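Local atomic coordinates of putative methylthioribose-1-phosphate isomerase (Archaeoglobus fulgidus, PDB entry 1T5O), a protein that probably catalyses the interconversion of methylthioribose-1-phosphate and methylthioribulose-1-phosphate in methionine biosynthesis. Residues R238-N243 and R274-V279. Residues are numbered along the deposited sequence; the frame is centred on the assembly and turned at random.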
loop_
_atom_site.group_PDB
_atom_site.type_symbol
_atom_site.label_atom_id
_atom_site.label_comp_id
_atom_site.label_asym_id
_atom_site.label_seq_id
_atom_site.Cartn_x
_atom_site.Cartn_y
_atom_site.Cartn_z
ATOM N N ARG A 238 8.043 25.863 -7.178
ATOM C CA ARG A 238 9.315 26.296 -6.623
ATOM C C ARG A 238 9.839 25.619 -5.390
ATOM O O ARG A 238 11.049 25.641 -5.163
ATOM C CB ARG A 238 9.328 27.814 -6.411
ATOM C CG ARG A 238 9.204 28.571 -7.719
ATOM C CD ARG A 238 9.841 29.946 -7.652
ATOM N NE ARG A 238 9.404 30.718 -6.505
ATOM C CZ ARG A 238 8.234 31.336 -6.405
ATOM N NH1 ARG A 238 7.351 31.280 -7.396
ATOM N NH2 ARG A 238 7.954 32.025 -5.309
ATOM N N ASP A 239 8.962 25.035 -4.584
ATOM C CA ASP A 239 9.419 24.349 -3.381
ATOM C C ASP A 239 9.009 22.892 -3.338
ATOM O O ASP A 239 9.174 22.235 -2.305
ATOM C CB ASP A 239 8.884 25.054 -2.136
ATOM C CG ASP A 239 7.354 25.235 -2.157
ATOM O OD1 ASP A 239 6.810 25.671 -1.131
ATOM O OD2 ASP A 239 6.690 24.964 -3.185
ATOM N N ALA A 240 8.474 22.350 -4.428
ATOM C CA ALA A 240 8.057 20.948 -4.339
ATOM C C ALA A 240 7.697 20.242 -5.618
ATOM O O ALA A 240 7.356 20.859 -6.606
ATOM C CB ALA A 240 6.862 20.818 -3.366
ATOM N N VAL A 241 7.768 18.916 -5.560
ATOM C CA VAL A 241 7.383 18.084 -6.684
ATOM C C VAL A 241 6.068 17.395 -6.330
ATOM O O VAL A 241 6.007 16.656 -5.351
ATOM C CB VAL A 241 8.446 16.996 -6.981
ATOM C CG1 VAL A 241 7.932 16.058 -8.045
ATOM C CG2 VAL A 241 9.762 17.667 -7.483
ATOM N N PHE A 242 5.003 17.659 -7.088
ATOM C CA PHE A 242 3.747 16.955 -6.855
ATOM C C PHE A 242 3.726 15.712 -7.767
ATOM O O PHE A 242 3.957 15.813 -8.975
ATOM C CB PHE A 242 2.518 17.843 -7.144
ATOM C CG PHE A 242 2.272 18.918 -6.089
ATOM C CD1 PHE A 242 2.987 20.119 -6.118
ATOM C CD2 PHE A 242 1.364 18.707 -5.050
ATOM C CE1 PHE A 242 2.805 21.093 -5.133
ATOM C CE2 PHE A 242 1.173 19.683 -4.046
ATOM C CZ PHE A 242 1.906 20.883 -4.097
ATOM N N ASN A 243 3.485 14.533 -7.185
ATOM C CA ASN A 243 3.432 13.303 -7.984
ATOM C C ASN A 243 2.438 12.366 -7.306
ATOM O O ASN A 243 1.934 12.701 -6.241
ATOM C CB ASN A 243 4.835 12.677 -8.072
ATOM C CG ASN A 243 4.920 11.627 -9.142
ATOM O OD1 ASN A 243 4.511 11.863 -10.281
ATOM N ND2 ASN A 243 5.437 10.447 -8.790
ATOM N N ARG A 274 4.438 29.307 -9.248
ATOM C CA ARG A 274 3.750 28.868 -8.037
ATOM C C ARG A 274 4.650 28.226 -6.980
ATOM O O ARG A 274 5.811 27.883 -7.247
ATOM C CB ARG A 274 2.685 27.835 -8.429
ATOM C CG ARG A 274 1.728 28.216 -9.599
ATOM C CD ARG A 274 0.493 29.024 -9.139
ATOM N NE ARG A 274 0.820 30.430 -8.906
ATOM C CZ ARG A 274 1.061 31.327 -9.859
ATOM N NH1 ARG A 274 1.018 30.986 -11.144
ATOM N NH2 ARG A 274 1.322 32.587 -9.525
ATOM N N THR A 275 4.082 28.072 -5.779
ATOM C CA THR A 275 4.716 27.357 -4.676
ATOM C C THR A 275 3.657 26.351 -4.226
ATOM O O THR A 275 2.497 26.408 -4.667
ATOM C CB THR A 275 5.139 28.249 -3.497
ATOM O OG1 THR A 275 4.022 29.004 -3.021
ATOM C CG2 THR A 275 6.275 29.157 -3.922
ATOM N N ALA A 276 4.054 25.414 -3.368
ATOM C CA ALA A 276 3.146 24.375 -2.941
ATOM C C ALA A 276 1.880 24.904 -2.330
ATOM O O ALA A 276 0.851 24.302 -2.495
ATOM C CB ALA A 276 3.854 23.392 -1.962
ATOM N N LYS A 277 1.945 26.038 -1.636
ATOM C CA LYS A 277 0.750 26.580 -1.010
ATOM C C LYS A 277 -0.341 26.970 -2.030
ATOM O O LYS A 277 -1.514 27.047 -1.687
ATOM C CB LYS A 277 1.120 27.784 -0.123
ATOM C CG LYS A 277 1.190 29.115 -0.860
ATOM C CD LYS A 277 1.566 30.238 0.088
ATOM C CE LYS A 277 1.159 31.608 -0.449
ATOM N NZ LYS A 277 -0.332 31.771 -0.577
ATOM N N ASP A 278 0.025 27.160 -3.292
ATOM C CA ASP A 278 -0.973 27.537 -4.303
ATOM C C ASP A 278 -1.756 26.355 -4.856
ATOM O O ASP A 278 -2.793 26.528 -5.512
ATOM C CB ASP A 278 -0.295 28.207 -5.501
ATOM C CG ASP A 278 0.407 29.477 -5.149
ATOM O OD1 ASP A 278 1.499 29.690 -5.700
ATOM O OD2 ASP A 278 -0.139 30.267 -4.349
ATOM N N VAL A 279 -1.256 25.151 -4.597
ATOM C CA VAL A 279 -1.833 23.938 -5.161
ATOM C C VAL A 279 -2.861 23.234 -4.293
ATOM O O VAL A 279 -2.642 23.028 -3.101
ATOM C CB VAL A 279 -0.675 22.951 -5.485
ATOM C CG1 VAL A 279 -1.207 21.675 -6.136
ATOM C CG2 VAL A 279 0.353 23.643 -6.376
HETATM O O HOH W 1 4.372 26.614 -0.402
#
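One face of the Phe242 ring carries Val279, whose CG1 makes a CH-pi contact 3.9 Å from the ring centroid and 18° off the normal, while CA of Ala276 sits at the ring's edge, in plane. Thr275 CG2 likewise lies over one face of the Arg238 guanidinium, nearest NH2 and offset toward the rim. The contact joins a beta hairpin, strands 235-237 and 240-244, to the short 3-10 turn 276-278 in the loop that follows strand 261-264. Val279, its chi1 near -178°, turns both methyls to the ring, CG2 reaching Phe242 CE1 at 3.7 Å. Ala276 CB packs against Phe242 CZ and, more loosely, Ala240 CB. Two hydrogen bonds tie the segments together: Arg238 N donates almost straight to the backbone Arg274 O (3.0 Å), and the carboxylate oxygen Asp239 OD2 accepts Ala276 N through its syn lone pair at 2.7 Å. Replacing Asp239 by an alanine removes both oxygens and is likely to leave Ala276 N without this acceptor and the bridging water without its mate on the hairpin. Within the loop, Asp278 OD1 accepts Thr275 N from above the carboxylate plane. Phe242 directly precedes Asn243, predicted to bind substrate, and its side chain comes within about 5 Å of that of Asp234, the predicted proton donor. A water bridges the two segments, donating to Asp239 OD1 at 2.7 Å and accepting from Lys277 N at 2.8 Å.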